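PDB 6L77: MS5a from Brassica napus, which is a meiosis-related protein of unsettled biochemical function whose cystatin-like part, the piece described here, is linked with enhancement rather than inhibition of papain. Local coordinates for residues Ile38-Val43 against Asn53-Ala58; Val68-Val73 against Ile87-Gly92; Gly79-Thr84 against Glu144-Asn149; Lys181-Val186 against Val208-Glu213. One frame throughout, in Å; residues are numbered along the deposited sequence.

From the N terminus, contact 1 (Ile38-Val43 with Asn53-Ala58) closes first, as a hairpin at the outer end of the sheet. Contact 2 (Val68-Val73 with Ile87-Gly92) follows as a second hairpin; strands 49-60 and 65-75 are neighbours, so the two touch, centres about 8 Å apart. Contact 3 (Gly79-Thr84 with Glu144-Asn149) starts inside the loop of contact 2 and ends far beyond it, so they cross while sharing strand 82-88; it ties the strand entry to helix 138-150. Contact 4 (Lys181-Val186 with Val208-Glu213) comes last, in series: it joins the loop after helix 176-181 to strand 201-212, closing the excursion through strand 186-195, and meets contact 3 through Val208, which packs on Ile81 and Ser146.

Contact 1 (Ile38-Val43 against Asn53-Ala58); sequences IEKYVV and NITLIA
Ile38 meets Ile54 and Leu56 on the packed face of this strand pair. Its CG2 lies 4.0 Å from Ile54 CG2, and its CD1, carried on CG1 anti to the carbonyl carbon (chi1 -50°), reaches Leu56 CB at 4.0 Å. On the same face Tyr41 brings only its CB against Ile54 CG1, 3.9 Å away; its ring leads away from Asn53-Ala58 and rests against Tyr52. Helix 12-29 backs this side, Ala18 against Ile38 and Val14 against both Tyr41 and Ile54. The strands run antiparallel as a beta hairpin at the outer end of the cystatin-like sheet, and a classic beta bulge interrupts their register: Glu39 and Lys40 both face Thr55, whose carbonyl oxygen accepts from both backbone nitrogens. The bond from Glu39 N to Thr55 O is the shorter at 2.9 Å; Lys40 N, at 3.3 Å, lies in the carbonyl plane on a lone pair. Beyond the bulge, Thr55 N to Lys40 O and the reciprocal pair of Val42 with Asn53 resume regular pairing. The other face is looser and solvent-facing at Lys40 and Val42. The extended chain of Lys40 passes Thr55, CG 3.8 Å from Thr55 CB, while the Thr55 hydroxyl bonds to Lys91. At the exposed edge Glu39 lays its CG, anti to the carbonyl carbon (chi1 -74°), 3.6 Å from Ile57 CG1, and a bend at chi2 keeps OE2 near Ile57.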
loop_
_atom_site.group_PDB
_atom_site.type_symbol
_atom_site.label_atom_id
_atom_site.label_comp_id
_atom_site.label_asym_id
_atom_site.label_seq_id
_atom_site.Cartn_x
_atom_site.Cartn_y
_atom_site.Cartn_z
ATOM N N ILE A 38 -0.429 -3.856 -18.076
ATOM C CA ILE A 38 0.980 -3.461 -18.087
ATOM C C ILE A 38 1.500 -3.624 -19.512
ATOM O O ILE A 38 1.364 -4.699 -20.099
ATOM C CB ILE A 38 1.805 -4.328 -17.118
ATOM C CG1 ILE A 38 1.172 -4.392 -15.720
ATOM C CG2 ILE A 38 3.282 -3.861 -17.110
ATOM C CD1 ILE A 38 1.197 -3.109 -14.974
ATOM N N GLU A 39 2.104 -2.569 -20.067
ATOM C CA GLU A 39 2.703 -2.649 -21.396
ATOM C C GLU A 39 4.142 -3.144 -21.345
ATOM O O GLU A 39 4.558 -3.963 -22.170
ATOM C CB GLU A 39 2.688 -1.275 -22.082
ATOM C CG GLU A 39 1.343 -0.824 -22.585
ATOM C CD GLU A 39 1.048 -1.295 -23.999
ATOM O OE1 GLU A 39 1.789 -2.159 -24.512
ATOM O OE2 GLU A 39 0.073 -0.794 -24.599
ATOM N N LYS A 40 4.928 -2.623 -20.416
ATOM C CA LYS A 40 6.323 -3.024 -20.339
ATOM C C LYS A 40 6.867 -2.530 -19.016
ATOM O O LYS A 40 6.294 -1.635 -18.393
ATOM C CB LYS A 40 7.155 -2.460 -21.489
ATOM C CG LYS A 40 7.183 -0.953 -21.569
ATOM C CD LYS A 40 8.438 -0.509 -22.330
ATOM C CE LYS A 40 8.432 0.985 -22.602
ATOM N NZ LYS A 40 9.752 1.459 -23.102
ATOM N N TYR A 41 7.966 -3.140 -18.583
ATOM C CA TYR A 41 8.658 -2.613 -17.423
ATOM C C TYR A 41 10.143 -2.870 -17.593
ATOM O O TYR A 41 10.556 -3.755 -18.354
ATOM C CB TYR A 41 8.130 -3.210 -16.106
ATOM C CG TYR A 41 8.315 -4.715 -15.968
ATOM C CD1 TYR A 41 7.395 -5.592 -16.497
ATOM C CD2 TYR A 41 9.409 -5.244 -15.289
ATOM C CE1 TYR A 41 7.539 -6.948 -16.352
ATOM C CE2 TYR A 41 9.565 -6.603 -15.147
ATOM C CZ TYR A 41 8.615 -7.446 -15.687
ATOM O OH TYR A 41 8.746 -8.803 -15.575
ATOM N N VAL A 42 10.939 -2.031 -16.938
ATOM C CA VAL A 42 12.393 -2.135 -16.953
ATOM C C VAL A 42 12.834 -2.292 -15.515
ATOM O O VAL A 42 12.432 -1.503 -14.653
ATOM C CB VAL A 42 13.056 -0.905 -17.591
ATOM C CG1 VAL A 42 14.585 -1.100 -17.658
ATOM C CG2 VAL A 42 12.483 -0.660 -18.986
ATOM N N VAL A 43 13.653 -3.300 -15.240
ATOM C CA VAL A 43 14.055 -3.523 -13.860
ATOM C C VAL A 43 15.573 -3.559 -13.776
ATOM O O VAL A 43 16.243 -4.183 -14.609
ATOM C CB VAL A 43 13.387 -4.778 -13.253
ATOM C CG1 VAL A 43 13.481 -5.939 -14.142
ATOM C CG2 VAL A 43 13.933 -5.103 -11.862
ATOM N N ASN A 53 10.712 0.538 -13.502
ATOM C CA ASN A 53 10.142 1.619 -14.302
ATOM C C ASN A 53 9.068 0.957 -15.143
ATOM O O ASN A 53 9.383 0.205 -16.069
ATOM C CB ASN A 53 11.213 2.299 -15.156
ATOM C CG ASN A 53 10.636 3.283 -16.183
ATOM O OD1 ASN A 53 9.486 3.716 -16.094
ATOM N ND2 ASN A 53 11.448 3.630 -17.173
ATOM N N ILE A 54 7.807 1.205 -14.793
ATOM C CA ILE A 54 6.673 0.465 -15.330
ATOM C C ILE A 54 5.866 1.405 -16.213
ATOM O O ILE A 54 5.517 2.518 -15.794
ATOM C CB ILE A 54 5.788 -0.097 -14.204
ATOM C CG1 ILE A 54 6.606 -0.988 -13.282
ATOM C CG2 ILE A 54 4.571 -0.843 -14.781
ATOM C CD1 ILE A 54 5.893 -1.248 -11.930
ATOM N N THR A 55 5.566 0.954 -17.423
ATOM C CA THR A 55 4.667 1.656 -18.324
ATOM C C THR A 55 3.358 0.882 -18.353
ATOM O O THR A 55 3.333 -0.298 -18.722
ATOM C CB THR A 55 5.274 1.761 -19.724
ATOM O OG1 THR A 55 6.546 2.421 -19.641
ATOM C CG2 THR A 55 4.335 2.535 -20.660
ATOM N N LEU A 56 2.275 1.528 -17.943
ATOM C CA LEU A 56 0.995 0.844 -17.839
ATOM C C LEU A 56 -0.074 1.665 -18.541
ATOM O O LEU A 56 0.103 2.856 -18.801
ATOM C CB LEU A 56 0.600 0.612 -16.376
ATOM C CG LEU A 56 0.554 1.894 -15.540
ATOM C CD1 LEU A 56 -0.795 2.038 -14.879
ATOM C CD2 LEU A 56 1.677 1.965 -14.499
ATOM N N ILE A 57 -1.185 1.000 -18.852
ATOM C CA ILE A 57 -2.367 1.645 -19.405
ATOM C C ILE A 57 -3.399 1.700 -18.294
ATOM O O ILE A 57 -3.707 0.670 -17.684
ATOM C CB ILE A 57 -2.922 0.886 -20.623
ATOM C CG1 ILE A 57 -1.812 0.636 -21.651
ATOM C CG2 ILE A 57 -4.087 1.654 -21.222
ATOM C CD1 ILE A 57 -1.094 1.886 -22.079
ATOM N N ALA A 58 -3.890 2.899 -18.001
ATOM C CA ALA A 58 -4.976 3.088 -17.051
ATOM C C ALA A 58 -6.263 3.391 -17.803
ATOM O O ALA A 58 -6.241 4.082 -18.828
ATOM C CB ALA A 58 -4.671 4.225 -16.074
#

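Contact 2 (Val68-Val73 against Ile87-Gly92); sequences VFETNV and ISRPKG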
loop_
_atom_site.group_PDB
_atom_site.type_symbol
_atom_site.label_atom_id
_atom_site.label_comp_id
_atom_site.label_asym_id
_atom_site.label_seq_id
_atom_site.Cartn_x
_atom_site.Cartn_y
_atom_site.Cartn_z
ATOM N N VAL A 68 -1.812 6.158 -21.109
ATOM C CA VAL A 68 -0.547 5.517 -20.793
ATOM C C VAL A 68 0.102 6.274 -19.641
ATOM O O VAL A 68 0.095 7.512 -19.576
ATOM C CB VAL A 68 0.349 5.407 -22.044
ATOM C CG1 VAL A 68 0.562 6.761 -22.701
ATOM C CG2 VAL A 68 1.671 4.708 -21.699
ATOM N N PHE A 69 0.655 5.511 -18.716
ATOM C CA PHE A 69 0.970 5.963 -17.373
ATOM C C PHE A 69 2.326 5.380 -16.999
ATOM O O PHE A 69 2.596 4.219 -17.315
ATOM C CB PHE A 69 -0.139 5.464 -16.436
ATOM C CG PHE A 69 -0.140 6.076 -15.073
ATOM C CD1 PHE A 69 -0.866 7.225 -14.829
ATOM C CD2 PHE A 69 0.533 5.468 -14.023
ATOM C CE1 PHE A 69 -0.904 7.784 -13.573
ATOM C CE2 PHE A 69 0.512 6.015 -12.751
ATOM C CZ PHE A 69 -0.214 7.177 -12.521
ATOM N N GLU A 70 3.174 6.178 -16.344
ATOM C CA GLU A 70 4.494 5.732 -15.901
ATOM C C GLU A 70 4.533 5.675 -14.376
ATOM O O GLU A 70 4.056 6.599 -13.708
ATOM C CB GLU A 70 5.570 6.677 -16.436
ATOM C CG GLU A 70 6.965 6.416 -15.936
ATOM C CD GLU A 70 7.979 7.319 -16.611
ATOM O OE1 GLU A 70 7.582 8.400 -17.094
ATOM O OE2 GLU A 70 9.166 6.944 -16.672
ATOM N N THR A 71 5.061 4.580 -13.825
ATOM C CA THR A 71 5.279 4.441 -12.383
ATOM C C THR A 71 6.722 4.012 -12.162
ATOM O O THR A 71 7.185 3.074 -12.817
ATOM C CB THR A 71 4.330 3.390 -11.754
ATOM O OG1 THR A 71 2.959 3.806 -11.888
ATOM C CG2 THR A 71 4.624 3.215 -10.273
ATOM N N ASN A 72 7.432 4.683 -11.249
ATOM C CA ASN A 72 8.795 4.294 -10.875
ATOM C C ASN A 72 8.830 3.977 -9.383
ATOM O O ASN A 72 8.382 4.789 -8.566
ATOM C CB ASN A 72 9.811 5.400 -11.176
ATOM C CG ASN A 72 10.078 5.574 -12.665
ATOM O OD1 ASN A 72 9.368 5.031 -13.520
ATOM N ND2 ASN A 72 11.100 6.351 -12.978
ATOM N N VAL A 73 9.362 2.808 -9.033
ATOM C CA VAL A 73 9.450 2.351 -7.645
ATOM C C VAL A 73 10.863 1.853 -7.395
ATOM O O VAL A 73 11.397 1.085 -8.205
ATOM C CB VAL A 73 8.439 1.229 -7.330
ATOM C CG1 VAL A 73 8.791 0.538 -5.993
ATOM C CG2 VAL A 73 7.019 1.778 -7.276
ATOM N N ILE A 87 7.548 8.305 -8.973
ATOM C CA ILE A 87 6.903 8.856 -10.162
ATOM C C ILE A 87 5.629 8.073 -10.365
ATOM O O ILE A 87 5.633 6.847 -10.227
ATOM C CB ILE A 87 7.804 8.725 -11.414
ATOM C CG1 ILE A 87 9.139 9.450 -11.215
ATOM C CG2 ILE A 87 7.070 9.188 -12.677
ATOM C CD1 ILE A 87 9.098 10.926 -11.524
ATOM N N SER A 88 4.539 8.763 -10.717
ATOM C CA SER A 88 3.292 8.060 -11.018
ATOM C C SER A 88 2.414 9.084 -11.746
ATOM O O SER A 88 1.757 9.905 -11.109
ATOM C CB SER A 88 2.611 7.527 -9.767
ATOM O OG SER A 88 2.234 8.594 -8.896
ATOM N N ARG A 89 2.451 9.055 -13.075
ATOM C CA ARG A 89 1.816 10.131 -13.828
ATOM C C ARG A 89 1.591 9.671 -15.261
ATOM O O ARG A 89 2.269 8.747 -15.735
ATOM C CB ARG A 89 2.690 11.391 -13.820
ATOM C CG ARG A 89 4.023 11.135 -14.468
ATOM C CD ARG A 89 4.974 12.297 -14.357
ATOM N NE ARG A 89 6.232 11.941 -15.001
ATOM C CZ ARG A 89 7.379 12.588 -14.820
ATOM N NH1 ARG A 89 7.433 13.639 -14.008
ATOM N NH2 ARG A 89 8.474 12.176 -15.444
ATOM N N PRO A 90 0.661 10.317 -15.984
ATOM C CA PRO A 90 0.534 10.076 -17.429
ATOM C C PRO A 90 1.845 10.339 -18.150
ATOM O O PRO A 90 2.559 11.306 -17.864
ATOM C CB PRO A 90 -0.547 11.072 -17.867
ATOM C CG PRO A 90 -1.366 11.299 -16.608
ATOM C CD PRO A 90 -0.343 11.274 -15.492
ATOM N N LYS A 91 2.144 9.471 -19.107
ATOM C CA LYS A 91 3.406 9.490 -19.829
ATOM C C LYS A 91 3.226 10.265 -21.124
ATOM O O LYS A 91 2.224 10.092 -21.825
ATOM C CB LYS A 91 3.860 8.060 -20.126
ATOM C CG LYS A 91 5.347 7.875 -20.209
ATOM C CD LYS A 91 5.675 6.436 -20.565
ATOM C CE LYS A 91 7.187 6.210 -20.599
ATOM N NZ LYS A 91 7.519 4.893 -21.229
ATOM N N GLY A 92 4.187 11.133 -21.426
ATOM C CA GLY A 92 4.108 11.952 -22.623
ATOM C C GLY A 92 5.225 12.969 -22.762
ATOM O O GLY A 92 6.295 12.651 -23.268
HETATM O O HOH W 1 -0.322 9.738 -21.319
#
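The ring of Phe69 lies against the backbone where Ser88 passes into Arg89. Arg89 N sits over one face, 3.3 Å from CZ of Phe69 and offset toward the rim, while Pro90 CD approaches Phe69 CE1 at 4.0 Å. With CG anti to the backbone N (chi1 -167°), the ring is swung back over the neighbouring chain although the Phe69 CB points away from it. Cut back to an alanine, Phe69 would no longer cover the Ser88-Arg89 peptide and the Pro90 ring, and a gap is likely to open next to Tyr25. Glu70, on the other face of the sheet, is fully extended and crosses the Lys91 chain obliquely, its OE1 3.9 Å from Lys91 CG. The Arg89 guanidinium presents an edge to this carboxylate, but Glu70 OE1 and Arg89 NH2 remain 4.2 Å apart, beyond a salt bridge, so any attraction is probably diffuse. Asn72 and Ile87 run alongside each other off the same face, their CB atoms 3.9 Å apart. The antiparallel ladder includes a nearly straight bond from Glu70 N to Arg89 O (2.8 Å, 175° at the hydrogen), and a water bridges Val68 O and Lys91 O. Strand 49-60 flanks this hairpin of strands 65-75 and 82-88, with Leu56 touching Phe69; helix 12-29 packs across the Phe69 side, Tyr25 and Phe69 forming a T-shaped pair and Arg24 bonding Ser88 OG.

Contact 3 (Gly79-Thr84 against Glu144-Asn149); sequences GQIDFT and EISFFN
Ile81 drives its outer branch against helix 138-150, and the apolar contacts gather there. Its CG1 lies 3.6 Å from Ile145 CG2, the two side chains crossing at about a right angle, and Ile145 CG2 also meets the edge of the Phe83 ring, 4.1 Å from CE2. Polar groups meet the other segment by packing alone. Ser146 OG, whose bond goes to Tyr142 O, has the methyl CD1 of Ile81 against it at 3.3 Å. Asn149 sets its amide beside the backbone of Gln80 and the flank of Ile81, with ND2 3.7 Å from Ile81 CG1. The hydrogen bond that steadies this amide runs within the helix, from Asn149 ND2 to Ile145 O at 2.9 Å. The donor stands above that carbonyl plane, and Asn149 N approaches the same oxygen from the opposite face. A leucine in place of Asn149 would probably cost Ile145 O its second donor and leave Arg152 without its weak partner, the amide oxygen. No hydrogen bond joins the two segments, so this buried junction, where helix 138-150 packs on the cystatin-like sheet, rests on shape and apolar burial, while Ser146 OG and Gln80 NE2 find their partners outside the two segments, in Tyr142 and Gly223.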
loop_
_atom_site.group_PDB
_atom_site.type_symbol
_atom_site.label_atom_id
_atom_site.label_comp_id
_atom_site.label_asym_id
_atom_site.label_seq_id
_atom_site.Cartn_x
_atom_site.Cartn_y
_atom_site.Cartn_z
ATOM N N GLY A 79 11.459 -9.452 1.329
ATOM C CA GLY A 79 10.818 -10.270 2.345
ATOM C C GLY A 79 9.860 -9.521 3.243
ATOM O O GLY A 79 9.291 -10.091 4.176
ATOM N N GLN A 80 9.690 -8.232 2.977
ATOM C CA GLN A 80 8.761 -7.385 3.707
ATOM C C GLN A 80 8.572 -6.137 2.868
ATOM O O GLN A 80 9.357 -5.867 1.955
ATOM C CB GLN A 80 9.291 -7.020 5.099
ATOM C CG GLN A 80 10.365 -5.956 5.044
ATOM C CD GLN A 80 10.993 -5.671 6.383
ATOM O OE1 GLN A 80 12.002 -6.272 6.743
ATOM N NE2 GLN A 80 10.406 -4.743 7.129
ATOM N N ILE A 81 7.523 -5.373 3.183
ATOM C CA ILE A 81 7.303 -4.115 2.473
ATOM C C ILE A 81 8.440 -3.146 2.787
ATOM O O ILE A 81 8.707 -2.841 3.953
ATOM C CB ILE A 81 5.950 -3.508 2.845
ATOM C CG1 ILE A 81 4.812 -4.371 2.305
ATOM C CG2 ILE A 81 5.852 -2.103 2.278
ATOM C CD1 ILE A 81 3.436 -3.773 2.571
ATOM N N ASP A 82 9.118 -2.657 1.745
ATOM C CA ASP A 82 10.156 -1.633 1.926
ATOM C C ASP A 82 10.448 -1.044 0.536
ATOM O O ASP A 82 11.304 -1.553 -0.184
ATOM C CB ASP A 82 11.402 -2.223 2.563
ATOM C CG ASP A 82 12.414 -1.170 2.949
ATOM O OD1 ASP A 82 12.182 0.027 2.655
ATOM O OD2 ASP A 82 13.441 -1.540 3.557
ATOM N N PHE A 83 9.719 0.013 0.170
ATOM C CA PHE A 83 9.912 0.581 -1.164
ATOM C C PHE A 83 9.409 2.017 -1.199
ATOM O O PHE A 83 8.656 2.445 -0.327
ATOM C CB PHE A 83 9.203 -0.256 -2.235
ATOM C CG PHE A 83 7.690 -0.278 -2.105
ATOM C CD1 PHE A 83 6.914 0.749 -2.618
ATOM C CD2 PHE A 83 7.055 -1.346 -1.493
ATOM C CE1 PHE A 83 5.533 0.715 -2.505
ATOM C CE2 PHE A 83 5.678 -1.386 -1.377
ATOM C CZ PHE A 83 4.921 -0.356 -1.881
ATOM N N THR A 84 9.814 2.745 -2.242
ATOM C CA THR A 84 9.396 4.127 -2.452
ATOM C C THR A 84 8.881 4.294 -3.874
ATOM O O THR A 84 9.564 3.902 -4.831
ATOM C CB THR A 84 10.562 5.104 -2.217
ATOM O OG1 THR A 84 11.048 4.963 -0.877
ATOM C CG2 THR A 84 10.106 6.559 -2.442
ATOM N N GLU A 144 -2.717 -6.565 0.688
ATOM C CA GLU A 144 -2.309 -7.484 -0.372
ATOM C C GLU A 144 -0.799 -7.475 -0.569
ATOM O O GLU A 144 -0.183 -8.534 -0.754
ATOM C CB GLU A 144 -3.037 -7.133 -1.668
ATOM C CG GLU A 144 -4.507 -7.504 -1.595
ATOM C CD GLU A 144 -5.288 -7.126 -2.838
ATOM O OE1 GLU A 144 -4.731 -6.428 -3.715
ATOM O OE2 GLU A 144 -6.467 -7.531 -2.926
ATOM N N ILE A 145 -0.177 -6.297 -0.529
ATOM C CA ILE A 145 1.274 -6.235 -0.667
ATOM C C ILE A 145 1.954 -6.898 0.525
ATOM O O ILE A 145 2.966 -7.590 0.371
ATOM C CB ILE A 145 1.731 -4.775 -0.846
ATOM C CG1 ILE A 145 1.110 -4.194 -2.120
ATOM C CG2 ILE A 145 3.251 -4.702 -0.929
ATOM C CD1 ILE A 145 1.327 -2.715 -2.292
ATOM N N SER A 146 1.401 -6.711 1.726
ATOM C CA SER A 146 1.947 -7.367 2.911
ATOM C C SER A 146 1.861 -8.882 2.789
ATOM O O SER A 146 2.824 -9.600 3.091
ATOM C CB SER A 146 1.200 -6.895 4.163
ATOM O OG SER A 146 1.299 -5.491 4.319
ATOM N N PHE A 147 0.701 -9.390 2.366
ATOM C CA PHE A 147 0.534 -10.836 2.221
ATOM C C PHE A 147 1.503 -11.397 1.184
ATOM O O PHE A 147 2.106 -12.461 1.393
ATOM C CB PHE A 147 -0.916 -11.150 1.838
ATOM C CG PHE A 147 -1.201 -12.624 1.702
ATOM C CD1 PHE A 147 -1.180 -13.455 2.814
ATOM C CD2 PHE A 147 -1.480 -13.176 0.463
ATOM C CE1 PHE A 147 -1.430 -14.810 2.689
ATOM C CE2 PHE A 147 -1.734 -14.543 0.333
ATOM C CZ PHE A 147 -1.706 -15.351 1.443
ATOM N N PHE A 148 1.665 -10.684 0.066
ATOM C CA PHE A 148 2.574 -11.093 -1.002
ATOM C C PHE A 148 4.002 -11.230 -0.497
ATOM O O PHE A 148 4.693 -12.216 -0.806
ATOM C CB PHE A 148 2.492 -10.071 -2.139
ATOM C CG PHE A 148 3.555 -10.231 -3.180
ATOM C CD1 PHE A 148 3.525 -11.306 -4.062
ATOM C CD2 PHE A 148 4.573 -9.296 -3.296
ATOM C CE1 PHE A 148 4.492 -11.451 -5.036
ATOM C CE2 PHE A 148 5.555 -9.439 -4.263
ATOM C CZ PHE A 148 5.517 -10.520 -5.136
ATOM N N ASN A 149 4.461 -10.261 0.296
ATOM C CA ASN A 149 5.827 -10.298 0.801
ATOM C C ASN A 149 6.050 -11.353 1.873
ATOM O O ASN A 149 7.208 -11.575 2.253
ATOM C CB ASN A 149 6.236 -8.926 1.344
ATOM C CG ASN A 149 6.656 -7.968 0.247
ATOM O OD1 ASN A 149 7.761 -8.076 -0.287
ATOM N ND2 ASN A 149 5.774 -7.029 -0.103
#

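Contact 4 (Lys181-Val186 against Val208-Glu213); sequences KSLRNV and VRRTVE
The guanidinium of Arg210 is sandwiched between Val186 and Leu183. Val186 CG2 sits over the centre of one face, 3.6 Å from Arg210 CZ; Leu183 CD1 lies over the opposite face, offset toward the rim, 4.0 Å from Arg210 NE. At the edge, NH1 donates to Arg184 O at 2.8 Å, on a lone pair in the carbonyl plane, and a water in the guanidinium plane links NH1 to Ser182 O. Bends at chi2 and chi3 (-143° and -68°) fold the arginine back over the loop. Its NE bonds to Tyr142 of helix 138-150, and Trp138 adds a cation-pi contact, so the buried charge is held from several sides. Val186 and Arg210 form an antiparallel hydrogen-bonded pair, where strand 186-195 of the cystatin-like sheet begins alongside strand 201-212. The chain reaches it from helix 176-181 through an inverse gamma turn centred on Leu183. Beyond the pair, the Asn185 side chain stands in for backbone: OD1 accepts from Val212 N at 2.7 Å, and ND2 shares a water with Val212 O while also bonding to Glu171. Both NE and NH1 of Arg184 turn to the Asn185 carbonyl oxygen, and Val212 CG2 packs 4.0 Å from Leu183 CG.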
loop_
_atom_site.group_PDB
_atom_site.type_symbol
_atom_site.label_atom_id
_atom_site.label_comp_id
_atom_site.label_asym_id
_atom_site.label_seq_id
_atom_site.Cartn_x
_atom_site.Cartn_y
_atom_site.Cartn_z
ATOM N N LYS A 181 -8.710 9.815 3.029
ATOM C CA LYS A 181 -8.756 10.338 1.666
ATOM C C LYS A 181 -7.559 11.194 1.269
ATOM O O LYS A 181 -7.383 11.451 0.077
ATOM C CB LYS A 181 -10.039 11.168 1.453
ATOM C CG LYS A 181 -11.338 10.370 1.511
ATOM C CD LYS A 181 -12.538 11.259 1.174
ATOM C CE LYS A 181 -13.854 10.618 1.584
ATOM N NZ LYS A 181 -14.177 9.401 0.798
ATOM N N SER A 182 -6.754 11.673 2.210
ATOM C CA SER A 182 -5.617 12.510 1.860
ATOM C C SER A 182 -4.324 11.712 1.948
ATOM O O SER A 182 -4.159 10.865 2.829
ATOM C CB SER A 182 -5.523 13.736 2.762
ATOM O OG SER A 182 -4.935 13.408 3.996
ATOM N N LEU A 183 -3.392 12.016 1.048
ATOM C CA LEU A 183 -2.104 11.311 0.995
ATOM C C LEU A 183 -1.163 11.927 2.029
ATOM O O LEU A 183 -0.301 12.757 1.736
ATOM C CB LEU A 183 -1.532 11.374 -0.415
ATOM C CG LEU A 183 -0.349 10.427 -0.619
ATOM C CD1 LEU A 183 -0.851 9.010 -0.495
ATOM C CD2 LEU A 183 0.281 10.684 -1.989
ATOM N N ARG A 184 -1.349 11.514 3.281
ATOM C CA ARG A 184 -0.572 12.001 4.404
ATOM C C ARG A 184 0.081 10.830 5.132
ATOM O O ARG A 184 -0.232 9.664 4.875
ATOM C CB ARG A 184 -1.467 12.796 5.375
ATOM C CG ARG A 184 -2.696 12.023 5.853
ATOM C CD ARG A 184 -3.059 12.347 7.321
ATOM N NE ARG A 184 -1.959 12.007 8.220
ATOM C CZ ARG A 184 -1.395 12.843 9.090
ATOM N NH1 ARG A 184 -0.378 12.421 9.841
ATOM N NH2 ARG A 184 -1.851 14.090 9.216
ATOM N N ASN A 185 0.973 11.151 6.078
ATOM C CA ASN A 185 1.646 10.111 6.861
ATOM C C ASN A 185 0.630 9.327 7.687
ATOM O O ASN A 185 -0.178 9.915 8.403
ATOM C CB ASN A 185 2.693 10.730 7.777
ATOM C CG ASN A 185 3.874 11.292 7.011
ATOM O OD1 ASN A 185 3.945 11.158 5.790
ATOM N ND2 ASN A 185 4.796 11.930 7.721
ATOM N N VAL A 186 0.655 7.997 7.574
ATOM C CA VAL A 186 -0.223 7.142 8.369
ATOM C C VAL A 186 0.531 5.888 8.784
ATOM O O VAL A 186 1.474 5.451 8.117
ATOM C CB VAL A 186 -1.521 6.734 7.624
ATOM C CG1 VAL A 186 -2.465 7.934 7.409
ATOM C CG2 VAL A 186 -1.192 6.060 6.298
ATOM N N VAL A 208 1.912 -1.326 8.535
ATOM C CA VAL A 208 2.527 -0.612 7.413
ATOM C C VAL A 208 2.577 0.876 7.726
ATOM O O VAL A 208 1.543 1.481 8.027
ATOM C CB VAL A 208 1.761 -0.826 6.095
ATOM C CG1 VAL A 208 2.466 -0.057 4.970
ATOM C CG2 VAL A 208 1.652 -2.299 5.750
ATOM N N ARG A 209 3.765 1.472 7.634
ATOM C CA ARG A 209 3.892 2.918 7.736
ATOM C C ARG A 209 4.002 3.523 6.341
ATOM O O ARG A 209 4.878 3.140 5.556
ATOM C CB ARG A 209 5.100 3.334 8.574
ATOM C CG ARG A 209 5.131 4.847 8.774
ATOM C CD ARG A 209 6.385 5.317 9.490
ATOM N NE ARG A 209 6.445 4.835 10.862
ATOM C CZ ARG A 209 7.305 3.921 11.306
ATOM N NH1 ARG A 209 8.209 3.385 10.487
ATOM N NH2 ARG A 209 7.275 3.555 12.583
ATOM N N ARG A 210 3.115 4.463 6.040
ATOM C CA ARG A 210 3.210 5.291 4.848
ATOM C C ARG A 210 3.774 6.651 5.244
ATOM O O ARG A 210 3.178 7.363 6.060
ATOM C CB ARG A 210 1.842 5.472 4.183
ATOM C CG ARG A 210 1.901 6.329 2.907
ATOM C CD ARG A 210 0.657 7.227 2.791
ATOM N NE ARG A 210 -0.557 6.444 2.559
ATOM C CZ ARG A 210 -1.792 6.860 2.839
ATOM N NH1 ARG A 210 -1.991 8.056 3.383
ATOM N NH2 ARG A 210 -2.831 6.072 2.572
ATOM N N THR A 211 4.899 7.024 4.655
ATOM C CA THR A 211 5.420 8.367 4.835
ATOM C C THR A 211 5.446 9.049 3.477
ATOM O O THR A 211 5.713 8.408 2.455
ATOM C CB THR A 211 6.809 8.352 5.493
ATOM O OG1 THR A 211 7.698 7.547 4.721
ATOM C CG2 THR A 211 6.703 7.749 6.871
ATOM N N VAL A 212 5.109 10.335 3.470
ATOM C CA VAL A 212 4.930 11.111 2.249
ATOM C C VAL A 212 5.884 12.294 2.313
ATOM O O VAL A 212 5.903 13.026 3.308
ATOM C CB VAL A 212 3.471 11.588 2.086
ATOM C CG1 VAL A 212 3.293 12.334 0.764
ATOM C CG2 VAL A 212 2.502 10.399 2.157
ATOM N N GLU A 213 6.669 12.481 1.260
ATOM C CA GLU A 213 7.641 13.570 1.243
ATOM C C GLU A 213 6.910 14.891 1.039
ATOM O O GLU A 213 6.147 15.023 0.074
ATOM C CB GLU A 213 8.670 13.341 0.131
ATOM C CG GLU A 213 10.034 13.976 0.385
ATOM C CD GLU A 213 10.021 15.495 0.309
ATOM O OE1 GLU A 213 10.813 16.134 1.039
ATOM O OE2 GLU A 213 9.221 16.056 -0.470
HETATM O O HOH W 2 -4.881 8.136 3.436
HETATM O O HOH W 3 6.888 12.944 5.798
#